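Local atomic coordinates of 7,8-dihydro-6-hydroxymethylpterin pyrophosphokinase-dihydropteroate synthase (Plasmodium falciparum, PDB entry 6JWY), a protein that probably makes (7,8-dihydropterin-6-yl)methyl diphosphate from hydroxymethyldihydropterin and ATP, then joins it to 4-aminobenzoate to give dihydropteroate for folate synthesis. Residues 542-547 and 580-585; 574-579 and 602-607. The protein carries 1 engineered substitution. All blocks are in the same frame, centred on the assembly; numbering follows the deposited sequence.

Contact 1: 542-547 and 580-585; sequences TNYDNL and FAKKHD. With CKL (4-[(2-azanyl-4-oxidanylidene-7,8-dihydro-3~{H}-pteridin-6-yl)methylamino]-~{N}-(5,6-dimethoxypyrimidin-4-yl)benzenesulfonamide), chain C.
T542, Y544 and L547 meet A581, K582 and K583 where two beta-alpha loops of the TIM-barrel pterin-binding domain lie against each other: the loop between strand 525-529 and helix 547-564, and the one that runs from strand 572-575 into helix 584-592. The backbones come nearest at T542 and A581, with CA atoms 5.3 Å apart.

Between 542-547 and 580-585 the hydrogen bond is Y544 OH to A581 O, at 2.5 Å. The acceptor lies at the ring edge, near the ring plane, and the donor stands 23° out of the carbonyl plane, with a C=O...donor angle of 150°. Chi1 of -62° sets the ring beside its own backbone N, so that the phenol extends across to the second loop. R532 makes a cation-pi contact with the ring. Q586 adds an indirect bridge, since its side-chain amide accepts from K583 N and donates to T542 O. Bends at chi2 and chi3 turn the K582 chain back, and its ammonium bonds to H530 ND1, a further tie between the loops, and weakly to F580 O.

Van der Waals packing flanks the tyrosine bond. L547 CD1 rests over one face of the Y544 ring, and K582 CD lies beside the Y544 hydroxyl, 3.7 Å from OH. T542 CG2 reaches K583 CE at 3.7 Å, the two side chains crossing at about a right angle.

Contact with the pterin-sulfonamide ligand falls to F580: CKL C20 sits over one ring face, offset toward the rim, and F580 CZ approaches CKL N14 to 3.5 Å.

Contact 2: 574-579 and 602-607; sequences FDIGLG and LFIGYS. With CKL (4-[(2-azanyl-4-oxidanylidene-7,8-dihydro-3~{H}-pteridin-6-yl)methylamino]-~{N}-(5,6-dimethoxypyrimidin-4-yl)benzenesulfonamide), chain C.
F574 bridges L602 in parallel, with D575 beside F603, at the seam of the TIM barrel, where the two end strands of the eight-stranded order, 572-575 and 603-604, close the ring. The segments run 16° apart. That bridge is the single one between them: F603 N donates to F574 O at 2.7 Å, with an N-H...O angle of 166°.

Beyond the bridge the seam becomes a pterin pocket. D575 extends its carboxylate away from the backbone N (chi1 -178°) and gives OD2 to CKL N3 and N11, the latter at 2.8 Å, so one oxygen receives both pterin donors. OD2 also lies at the F603 ring edge, 3.3 Å from CD1. OD1 accepts from G577 N at 2.9 Å, from above the carboxylate plane, closing an Asx turn; bonds to both oxygens together would limit the carboxylate's rotation. A water accepts from L578 N and G605 N and lies 2.7 Å from D575 OD1 and 2.8 Å from CKL O12, tying both segments to the ligand.

I576 and I604 lie side by side, as do L578 and Y606. Strand 684-687 flanks I604 through backbone bonds, Y606 packs on helix 661-680, and F574 packs on helix 547-564.

How the contacts relate
Contacts 1 and 2 lie 14 Å apart, centre to centre, and interleave along the chain: 574-579 of contact 2 runs straight into 580-585 of contact 1, so a single beta-alpha loop serves both. K582 also ties them together, its NZ probably hydrogen-bonded to I576 O at 2.8 Å. Both meet the same ligand. Contact 2 mainly binds the pterin and reaches the phenyl ring through G579, whose O is 3.7 Å from CKL C19, while F580 of contact 1 spans the linker, the phenyl ring and the pterin edge at N7. D482, N502, K609 and R610 also hydrogen-bond the ligand. Segment 542-547 packs on A581, K582 and K583, one to three residues after F580, bordering the ligand loop rather than the ligand.

Contact 1: 542-547 and 580-585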
ATOM      1  N   THR A 542     -20.692  20.010  12.185  1.00 49.55           N
ATOM      2  CA  THR A 542     -19.358  19.543  11.852  1.00 46.73           C
ATOM      3  C   THR A 542     -18.641  19.052  13.106  1.00 40.25           C
ATOM      4  O   THR A 542     -17.422  18.944  13.140  1.00 42.47           O
ATOM      5  CB  THR A 542     -18.630  20.632  11.048  1.00 45.54           C
ATOM      6  OG1 THR A 542     -18.092  19.968   9.914  1.00 45.45           O
ATOM      7  CG2 THR A 542     -17.565  21.395  11.806  1.00 44.80           C
ATOM      8  N   ASN A 543     -19.413  18.713  14.131  1.00 38.23           N
ATOM      9  CA  ASN A 543     -18.806  18.440  15.414  1.00 36.40           C
ATOM     10  C   ASN A 543     -18.992  16.971  15.744  1.00 30.77           C
ATOM     11  O   ASN A 543     -20.111  16.475  15.777  1.00 28.57           O
ATOM     12  CB  ASN A 543     -19.416  19.311  16.512  1.00 48.14           C
ATOM     13  CG  ASN A 543     -18.361  19.796  17.481  1.00 62.27           C
ATOM     14  OD1 ASN A 543     -18.146  19.175  18.526  1.00 72.61           O
ATOM     15  ND2 ASN A 543     -17.671  20.870  17.118  1.00 65.38           N
ATOM     16  N   TYR A 544     -17.879  16.282  16.002  1.00 27.07           N
ATOM     17  CA  TYR A 544     -17.913  14.856  16.285  1.00 24.12           C
ATOM     18  C   TYR A 544     -17.015  14.579  17.476  1.00 25.38           C
ATOM     19  O   TYR A 544     -15.975  15.210  17.616  1.00 28.97           O
ATOM     20  CB  TYR A 544     -17.346  14.049  15.107  1.00 20.65           C
ATOM     21  CG  TYR A 544     -18.121  14.190  13.819  1.00 17.46           C
ATOM     22  CD1 TYR A 544     -17.913  15.259  12.967  1.00 15.79           C
ATOM     23  CD2 TYR A 544     -19.080  13.258  13.465  1.00 16.21           C
ATOM     24  CE1 TYR A 544     -18.630  15.369  11.785  1.00 15.83           C
ATOM     25  CE2 TYR A 544     -19.789  13.352  12.282  1.00 15.57           C
ATOM     26  CZ  TYR A 544     -19.571  14.418  11.439  1.00 15.08           C
ATOM     27  OH  TYR A 544     -20.291  14.532  10.282  1.00 14.22           O
ATOM     28  N   ASP A 545     -17.414  13.609  18.296  1.00 26.19           N
ATOM     29  CA  ASP A 545     -16.609  13.177  19.419  1.00 27.28           C
ATOM     30  C   ASP A 545     -15.488  12.253  18.960  1.00 28.91           C
ATOM     31  O   ASP A 545     -14.399  12.299  19.516  1.00 34.01           O
ATOM     32  CB  ASP A 545     -17.471  12.476  20.466  1.00 28.43           C
ATOM     33  CG  ASP A 545     -18.462  13.418  21.129  1.00 33.05           C
ATOM     34  OD1 ASP A 545     -18.378  14.660  20.876  1.00 34.54           O
ATOM     35  OD2 ASP A 545     -19.335  12.911  21.875  1.00 35.79           O
ATOM     36  N   ASN A 546     -15.794  11.355  18.014  1.00 27.21           N
ATOM     37  CA  ASN A 546     -14.848  10.387  17.487  1.00 24.46           C
ATOM     38  C   ASN A 546     -15.238  10.150  16.030  1.00 23.94           C
ATOM     39  O   ASN A 546     -15.806   9.108  15.686  1.00 26.28           O
ATOM     40  CB  ASN A 546     -14.813   9.132  18.364  1.00 25.13           C
ATOM     41  CG  ASN A 546     -13.743   8.114  18.004  1.00 27.78           C
ATOM     42  OD1 ASN A 546     -12.993   8.280  17.035  1.00 30.33           O
ATOM     43  ND2 ASN A 546     -13.683   7.026  18.765  1.00 26.30           N
ATOM     44  N   LEU A 547     -14.953  11.162  15.200  1.00 20.84           N
ATOM     45  CA  LEU A 547     -15.305  11.238  13.793  1.00 19.44           C
ATOM     46  C   LEU A 547     -15.344   9.849  13.167  1.00 20.41           C
ATOM     47  O   LEU A 547     -16.375   9.439  12.631  1.00 22.89           O
ATOM     48  CB  LEU A 547     -14.278  12.116  13.072  1.00 18.10           C
ATOM     49  CG  LEU A 547     -14.401  12.209  11.548  1.00 18.10           C
ATOM     50  CD1 LEU A 547     -15.596  13.058  11.132  1.00 17.15           C
ATOM     51  CD2 LEU A 547     -13.145  12.803  10.933  1.00 17.17           C
ATOM     52  N   PHE A 580     -19.660  15.778   3.275  1.00 21.26           N
ATOM     53  CA  PHE A 580     -21.000  16.077   3.768  1.00 21.54           C
ATOM     54  C   PHE A 580     -21.013  16.151   5.298  1.00 23.45           C
ATOM     55  O   PHE A 580     -20.971  15.125   5.980  1.00 21.97           O
ATOM     56  CB  PHE A 580     -21.959  14.937   3.455  1.00 18.84           C
ATOM     57  CG  PHE A 580     -22.434  14.772   2.038  1.00 17.80           C
ATOM     58  CD1 PHE A 580     -23.650  15.321   1.642  1.00 15.65           C
ATOM     59  CD2 PHE A 580     -21.706  13.999   1.132  1.00 16.42           C
ATOM     60  CE1 PHE A 580     -24.138  15.099   0.369  1.00 15.21           C
ATOM     61  CE2 PHE A 580     -22.185  13.794  -0.155  1.00 16.04           C
ATOM     62  CZ  PHE A 580     -23.405  14.337  -0.528  1.00 16.84           C
ATOM     63  N   ALA A 581     -21.135  17.369   5.840  1.00 24.03           N
ATOM     64  CA  ALA A 581     -21.076  17.565   7.279  1.00 24.95           C
ATOM     65  C   ALA A 581     -19.707  17.119   7.775  1.00 27.25           C
ATOM     66  O   ALA A 581     -19.587  16.472   8.827  1.00 27.46           O
ATOM     67  CB  ALA A 581     -22.191  16.818   7.973  1.00 24.73           C
ATOM     68  N   LYS A 582     -18.692  17.470   6.968  1.00 24.83           N
ATOM     69  CA  LYS A 582     -17.300  17.185   7.270  1.00 22.64           C
ATOM     70  C   LYS A 582     -16.478  18.388   6.809  1.00 22.53           C
ATOM     71  O   LYS A 582     -16.547  18.779   5.647  1.00 22.15           O
ATOM     72  CB  LYS A 582     -16.884  15.935   6.478  1.00 21.10           C
ATOM     73  CG  LYS A 582     -16.861  14.607   7.222  1.00 20.53           C
ATOM     74  CD  LYS A 582     -18.181  13.855   7.364  1.00 19.31           C
ATOM     75  CE  LYS A 582     -18.594  13.093   6.125  1.00 18.16           C
ATOM     76  NZ  LYS A 582     -19.840  12.322   6.342  1.00 15.89           N
ATOM     77  N   LYS A 583     -15.688  18.979   7.704  1.00 24.81           N
ATOM     78  CA  LYS A 583     -14.637  19.886   7.251  1.00 29.71           C
ATOM     79  C   LYS A 583     -13.637  19.108   6.376  1.00 30.39           C
ATOM     80  O   LYS A 583     -13.477  17.894   6.518  1.00 35.83           O
ATOM     81  CB  LYS A 583     -13.903  20.482   8.460  1.00 33.19           C
ATOM     82  CG  LYS A 583     -14.723  21.356   9.405  1.00 37.09           C
ATOM     83  CD  LYS A 583     -15.547  22.407   8.697  1.00 46.31           C
ATOM     84  CE  LYS A 583     -15.789  23.651   9.535  1.00 56.32           C
ATOM     85  NZ  LYS A 583     -16.852  24.513   8.960  1.00 58.53           N
ATOM     86  N   HIS A 584     -12.934  19.810   5.489  1.00 25.53           N
ATOM     87  CA  HIS A 584     -11.866  19.244   4.677  1.00 25.00           C
ATOM     88  C   HIS A 584     -10.931  18.330   5.473  1.00 27.75           C
ATOM     89  O   HIS A 584     -10.653  17.206   5.050  1.00 25.86           O
ATOM     90  CB  HIS A 584     -11.110  20.361   3.958  1.00 21.84           C
ATOM     91  CG  HIS A 584     -12.019  21.207   3.132  1.00 21.25           C
ATOM     92  ND1 HIS A 584     -13.278  20.776   2.754  1.00 22.32           N
ATOM     93  CD2 HIS A 584     -11.866  22.431   2.593  1.00 20.48           C
ATOM     94  CE1 HIS A 584     -13.865  21.705   2.032  1.00 21.24           C
ATOM     95  NE2 HIS A 584     -13.012  22.721   1.901  1.00 20.93           N
ATOM     96  N   ASP A 585     -10.446  18.806   6.627  1.00 30.59           N
ATOM     97  CA  ASP A 585      -9.500  18.050   7.434  1.00 31.49           C
ATOM     98  C   ASP A 585     -10.149  16.730   7.822  1.00 31.56           C
ATOM     99  O   ASP A 585      -9.469  15.710   7.902  1.00 33.55           O
ATOM    100  CB  ASP A 585      -9.143  18.778   8.732  1.00 38.39           C
ATOM    101  CG  ASP A 585      -7.882  19.626   8.690  1.00 51.03           C
ATOM    102  OD1 ASP A 585      -7.339  19.849   7.573  1.00 55.82           O
ATOM    103  OD2 ASP A 585      -7.439  20.066   9.787  1.00 65.43           O
TER
HETATM  104  C2  CKL C 801     -22.664   8.746  -2.712  1.00 10.41           C
HETATM  105  C4  CKL C 801     -21.061  10.458  -2.407  1.00 10.85           C
HETATM  106  C5  CKL C 801     -21.839  11.398  -3.225  1.00 10.89           C
HETATM  107  C6  CKL C 801     -23.097  10.832  -3.745  1.00 10.88           C
HETATM  108  O24 CKL C 801     -17.612  19.522  -0.655  1.00 42.72           O
HETATM  109  S21 CKL C 801     -18.076  19.715  -2.013  1.00 48.25           S
HETATM  110  O23 CKL C 801     -16.909  19.699  -2.833  1.00 48.20           O
HETATM  111  N22 CKL C 801     -18.819  21.117  -2.363  1.00 60.54           N
HETATM  112  C25 CKL C 801     -19.228  22.051  -1.468  1.00 73.22           C
HETATM  113  C30 CKL C 801     -19.795  23.227  -1.943  1.00 80.27           C
HETATM  114  O31 CKL C 801     -19.945  23.442  -3.293  1.00 88.46           O
HETATM  115  C32 CKL C 801     -21.191  23.167  -3.941  1.00 96.61           C
HETATM  116  C29 CKL C 801     -20.190  24.191  -1.030  1.00 85.31           C
HETATM  117  O33 CKL C 801     -20.749  25.371  -1.471  1.00 98.01           O
HETATM  118  C34 CKL C 801     -20.431  26.636  -0.866  1.00104.94           C
HETATM  119  N28 CKL C 801     -20.027  23.950   0.296  1.00 87.35           N
HETATM  120  C27 CKL C 801     -19.479  22.802   0.738  1.00 86.57           C
HETATM  121  N26 CKL C 801     -19.077  21.862  -0.128  1.00 78.78           N
HETATM  122  C18 CKL C 801     -19.196  18.619  -2.380  1.00 36.42           C
HETATM  123  C17 CKL C 801     -19.467  18.374  -3.727  1.00 30.33           C
HETATM  124  C16 CKL C 801     -20.439  17.441  -4.063  1.00 26.46           C
HETATM  125  C19 CKL C 801     -19.919  17.951  -1.377  1.00 29.86           C
HETATM  126  C20 CKL C 801     -20.893  17.013  -1.724  1.00 25.64           C
HETATM  127  C15 CKL C 801     -21.138  16.740  -3.076  1.00 24.06           C
HETATM  128  N14 CKL C 801     -22.083  15.801  -3.425  1.00 21.45           N
HETATM  129  C13 CKL C 801     -22.119  14.961  -4.632  1.00 15.47           C
HETATM  130  C8  CKL C 801     -22.325  13.503  -4.240  1.00 13.03           C
HETATM  131  C9  CKL C 801     -23.594  12.968  -4.789  1.00 11.48           C
HETATM  132  N10 CKL C 801     -23.890  11.606  -4.477  1.00 10.75           N
HETATM  133  N1  CKL C 801     -23.456   9.531  -3.490  1.00 10.48           N
HETATM  134  N7  CKL C 801     -21.474  12.702  -3.487  1.00 11.89           N
HETATM  135  O12 CKL C 801     -19.968  10.823  -1.917  1.00 11.27           O
HETATM  136  N3  CKL C 801     -21.519   9.207  -2.186  1.00 10.53           N
HETATM  137  N11 CKL C 801     -23.045   7.489  -2.419  1.00  9.89           N

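Contact 2: 574-579 and 602-607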
ATOM      1  N   PHE A 574     -21.312   0.557   2.191  1.00 13.31           N
ATOM      2  CA  PHE A 574     -21.038   1.616   3.153  1.00 14.07           C
ATOM      3  C   PHE A 574     -20.360   2.774   2.421  1.00 14.61           C
ATOM      4  O   PHE A 574     -19.454   2.568   1.592  1.00 13.69           O
ATOM      5  CB  PHE A 574     -20.032   1.153   4.214  1.00 14.06           C
ATOM      6  CG  PHE A 574     -20.514   0.162   5.240  1.00 15.65           C
ATOM      7  CD1 PHE A 574     -20.919  -1.128   4.874  1.00 18.28           C
ATOM      8  CD2 PHE A 574     -20.503   0.487   6.589  1.00 15.07           C
ATOM      9  CE1 PHE A 574     -21.361  -2.050   5.823  1.00 18.19           C
ATOM     10  CE2 PHE A 574     -20.964  -0.411   7.537  1.00 15.51           C
ATOM     11  CZ  PHE A 574     -21.392  -1.673   7.157  1.00 17.99           C
ATOM     12  N   ASP A 575     -20.752   3.998   2.796  1.00 14.06           N
ATOM     13  CA  ASP A 575     -20.139   5.189   2.244  1.00 14.10           C
ATOM     14  C   ASP A 575     -20.072   6.225   3.357  1.00 14.48           C
ATOM     15  O   ASP A 575     -21.091   6.607   3.920  1.00 15.00           O
ATOM     16  CB  ASP A 575     -20.852   5.625   0.958  1.00 14.41           C
ATOM     17  CG  ASP A 575     -20.251   6.852   0.271  1.00 15.57           C
ATOM     18  OD1 ASP A 575     -19.306   7.473   0.853  1.00 14.04           O
ATOM     19  OD2 ASP A 575     -20.768   7.222  -0.837  1.00 15.86           O
ATOM     20  N   ILE A 576     -18.849   6.659   3.668  1.00 14.33           N
ATOM     21  CA  ILE A 576     -18.571   7.615   4.729  1.00 13.21           C
ATOM     22  C   ILE A 576     -19.033   9.019   4.349  1.00 13.10           C
ATOM     23  O   ILE A 576     -18.901   9.919   5.173  1.00 13.47           O
ATOM     24  CB  ILE A 576     -17.050   7.666   4.943  1.00 13.15           C
ATOM     25  CG1 ILE A 576     -16.380   8.202   3.668  1.00 13.31           C
ATOM     26  CG2 ILE A 576     -16.554   6.282   5.356  1.00 12.92           C
ATOM     27  CD1 ILE A 576     -14.880   7.989   3.564  1.00 14.84           C
ATOM     28  N   GLY A 577     -19.425   9.249   3.092  1.00 12.69           N
ATOM     29  CA  GLY A 577     -19.932  10.550   2.685  1.00 14.37           C
ATOM     30  C   GLY A 577     -18.908  11.684   2.779  1.00 15.80           C
ATOM     31  O   GLY A 577     -19.107  12.650   3.506  1.00 16.94           O
ATOM     32  N   LEU A 578     -17.835  11.612   1.990  1.00 17.29           N
ATOM     33  CA  LEU A 578     -16.825  12.655   2.048  1.00 18.92           C
ATOM     34  C   LEU A 578     -17.461  14.000   1.688  1.00 20.12           C
ATOM     35  O   LEU A 578     -18.280  14.077   0.769  1.00 23.32           O
ATOM     36  CB  LEU A 578     -15.725  12.290   1.046  1.00 18.80           C
ATOM     37  CG  LEU A 578     -14.878  11.068   1.393  1.00 18.43           C
ATOM     38  CD1 LEU A 578     -13.850  10.848   0.306  1.00 17.34           C
ATOM     39  CD2 LEU A 578     -14.199  11.229   2.748  1.00 18.00           C
ATOM     40  N   GLY A 579     -17.069  15.062   2.392  1.00 18.99           N
ATOM     41  CA  GLY A 579     -17.570  16.394   2.086  1.00 21.05           C
ATOM     42  C   GLY A 579     -18.999  16.694   2.556  1.00 21.33           C
ATOM     43  O   GLY A 579     -19.525  17.758   2.249  1.00 25.44           O
ATOM     44  N   LEU A 602     -17.151  -1.233   0.468  1.00 13.58           N
ATOM     45  CA  LEU A 602     -16.936   0.198   0.654  1.00 13.31           C
ATOM     46  C   LEU A 602     -17.108   0.944  -0.670  1.00 14.58           C
ATOM     47  O   LEU A 602     -16.565   0.559  -1.712  1.00 16.17           O
ATOM     48  CB  LEU A 602     -15.566   0.463   1.292  1.00 11.84           C
ATOM     49  CG  LEU A 602     -15.155   1.928   1.513  1.00 12.46           C
ATOM     50  CD1 LEU A 602     -16.074   2.688   2.490  1.00 11.64           C
ATOM     51  CD2 LEU A 602     -13.705   2.037   2.007  1.00 11.81           C
ATOM     52  N   PHE A 603     -17.913   2.010  -0.615  1.00 14.61           N
ATOM     53  CA  PHE A 603     -18.199   2.864  -1.753  1.00 14.39           C
ATOM     54  C   PHE A 603     -17.733   4.258  -1.331  1.00 15.57           C
ATOM     55  O   PHE A 603     -18.065   4.693  -0.231  1.00 16.85           O
ATOM     56  CB  PHE A 603     -19.702   2.747  -2.024  1.00 12.71           C
ATOM     57  CG  PHE A 603     -20.273   3.532  -3.173  1.00 12.82           C
ATOM     58  CD1 PHE A 603     -20.376   4.915  -3.120  1.00 12.89           C
ATOM     59  CD2 PHE A 603     -20.782   2.878  -4.288  1.00 13.15           C
ATOM     60  CE1 PHE A 603     -20.955   5.629  -4.164  1.00 13.09           C
ATOM     61  CE2 PHE A 603     -21.353   3.595  -5.336  1.00 14.14           C
ATOM     62  CZ  PHE A 603     -21.425   4.975  -5.284  1.00 13.33           C
ATOM     63  N   ILE A 604     -16.901   4.939  -2.128  1.00 15.25           N
ATOM     64  CA  ILE A 604     -16.603   6.325  -1.773  1.00 15.15           C
ATOM     65  C   ILE A 604     -16.790   7.226  -2.988  1.00 15.38           C
ATOM     66  O   ILE A 604     -16.673   6.796  -4.133  1.00 15.60           O
ATOM     67  CB  ILE A 604     -15.215   6.536  -1.115  1.00 14.74           C
ATOM     68  CG1 ILE A 604     -14.067   6.367  -2.108  1.00 15.04           C
ATOM     69  CG2 ILE A 604     -14.997   5.650   0.102  1.00 15.20           C
ATOM     70  CD1 ILE A 604     -12.711   6.562  -1.484  1.00 14.59           C
ATOM     71  N   GLY A 605     -17.074   8.497  -2.717  1.00 16.08           N
ATOM     72  CA  GLY A 605     -17.101   9.497  -3.765  1.00 16.13           C
ATOM     73  C   GLY A 605     -16.322  10.734  -3.334  1.00 16.01           C
ATOM     74  O   GLY A 605     -16.780  11.496  -2.493  1.00 15.30           O
ATOM     75  N   TYR A 606     -15.144  10.914  -3.928  1.00 16.17           N
ATOM     76  CA  TYR A 606     -14.264  12.008  -3.567  1.00 16.13           C
ATOM     77  C   TYR A 606     -14.253  12.996  -4.717  1.00 17.25           C
ATOM     78  O   TYR A 606     -13.751  14.112  -4.573  1.00 17.76           O
ATOM     79  CB  TYR A 606     -12.837  11.499  -3.355  1.00 15.85           C
ATOM     80  CG  TYR A 606     -12.298  10.645  -4.481  1.00 17.45           C
ATOM     81  CD1 TYR A 606     -11.842  11.231  -5.665  1.00 16.45           C
ATOM     82  CD2 TYR A 606     -12.206   9.256  -4.354  1.00 17.31           C
ATOM     83  CE1 TYR A 606     -11.335  10.460  -6.696  1.00 16.60           C
ATOM     84  CE2 TYR A 606     -11.694   8.474  -5.383  1.00 17.09           C
ATOM     85  CZ  TYR A 606     -11.254   9.083  -6.554  1.00 17.29           C
ATOM     86  OH  TYR A 606     -10.754   8.345  -7.591  1.00 16.56           O
ATOM     87  N   SER A 607     -14.812  12.562  -5.854  1.00 17.65           N
ATOM     88  CA  SER A 607     -14.448  13.167  -7.122  1.00 18.26           C
ATOM     89  C   SER A 607     -14.844  14.641  -7.157  1.00 19.98           C
ATOM     90  O   SER A 607     -16.023  14.984  -7.132  1.00 21.11           O
ATOM     91  CB  SER A 607     -15.047  12.391  -8.252  1.00 18.68           C
ATOM     92  OG  SER A 607     -14.799  13.037  -9.489  1.00 19.81           O
TER
HETATM   93  C2  CKL C 801     -22.664   8.746  -2.712  1.00 10.41           C
HETATM   94  C4  CKL C 801     -21.061  10.458  -2.407  1.00 10.85           C
HETATM   95  C5  CKL C 801     -21.839  11.398  -3.225  1.00 10.89           C
HETATM   96  C6  CKL C 801     -23.097  10.832  -3.745  1.00 10.88           C
HETATM   97  O24 CKL C 801     -17.612  19.522  -0.655  1.00 42.72           O
HETATM   98  S21 CKL C 801     -18.076  19.715  -2.013  1.00 48.25           S
HETATM   99  O23 CKL C 801     -16.909  19.699  -2.833  1.00 48.20           O
HETATM  100  N22 CKL C 801     -18.819  21.117  -2.363  1.00 60.54           N
HETATM  101  C25 CKL C 801     -19.228  22.051  -1.468  1.00 73.22           C
HETATM  102  C30 CKL C 801     -19.795  23.227  -1.943  1.00 80.27           C
HETATM  103  O31 CKL C 801     -19.945  23.442  -3.293  1.00 88.46           O
HETATM  104  C32 CKL C 801     -21.191  23.167  -3.941  1.00 96.61           C
HETATM  105  C29 CKL C 801     -20.190  24.191  -1.030  1.00 85.31           C
HETATM  106  O33 CKL C 801     -20.749  25.371  -1.471  1.00 98.01           O
HETATM  107  C34 CKL C 801     -20.431  26.636  -0.866  1.00104.94           C
HETATM  108  N28 CKL C 801     -20.027  23.950   0.296  1.00 87.35           N
HETATM  109  C27 CKL C 801     -19.479  22.802   0.738  1.00 86.57           C
HETATM  110  N26 CKL C 801     -19.077  21.862  -0.128  1.00 78.78           N
HETATM  111  C18 CKL C 801     -19.196  18.619  -2.380  1.00 36.42           C
HETATM  112  C17 CKL C 801     -19.467  18.374  -3.727  1.00 30.33           C
HETATM  113  C16 CKL C 801     -20.439  17.441  -4.063  1.00 26.46           C
HETATM  114  C19 CKL C 801     -19.919  17.951  -1.377  1.00 29.86           C
HETATM  115  C20 CKL C 801     -20.893  17.013  -1.724  1.00 25.64           C
HETATM  116  C15 CKL C 801     -21.138  16.740  -3.076  1.00 24.06           C
HETATM  117  N14 CKL C 801     -22.083  15.801  -3.425  1.00 21.45           N
HETATM  118  C13 CKL C 801     -22.119  14.961  -4.632  1.00 15.47           C
HETATM  119  C8  CKL C 801     -22.325  13.503  -4.240  1.00 13.03           C
HETATM  120  C9  CKL C 801     -23.594  12.968  -4.789  1.00 11.48           C
HETATM  121  N10 CKL C 801     -23.890  11.606  -4.477  1.00 10.75           N
HETATM  122  N1  CKL C 801     -23.456   9.531  -3.490  1.00 10.48           N
HETATM  123  N7  CKL C 801     -21.474  12.702  -3.487  1.00 11.89           N
HETATM  124  O12 CKL C 801     -19.968  10.823  -1.917  1.00 11.27           O
HETATM  125  N3  CKL C 801     -21.519   9.207  -2.186  1.00 10.53           N
HETATM  126  N11 CKL C 801     -23.045   7.489  -2.419  1.00  9.89           N
HETATM  127  O   HOH W   1     -18.203   9.714  -0.041  1.00 13.15           O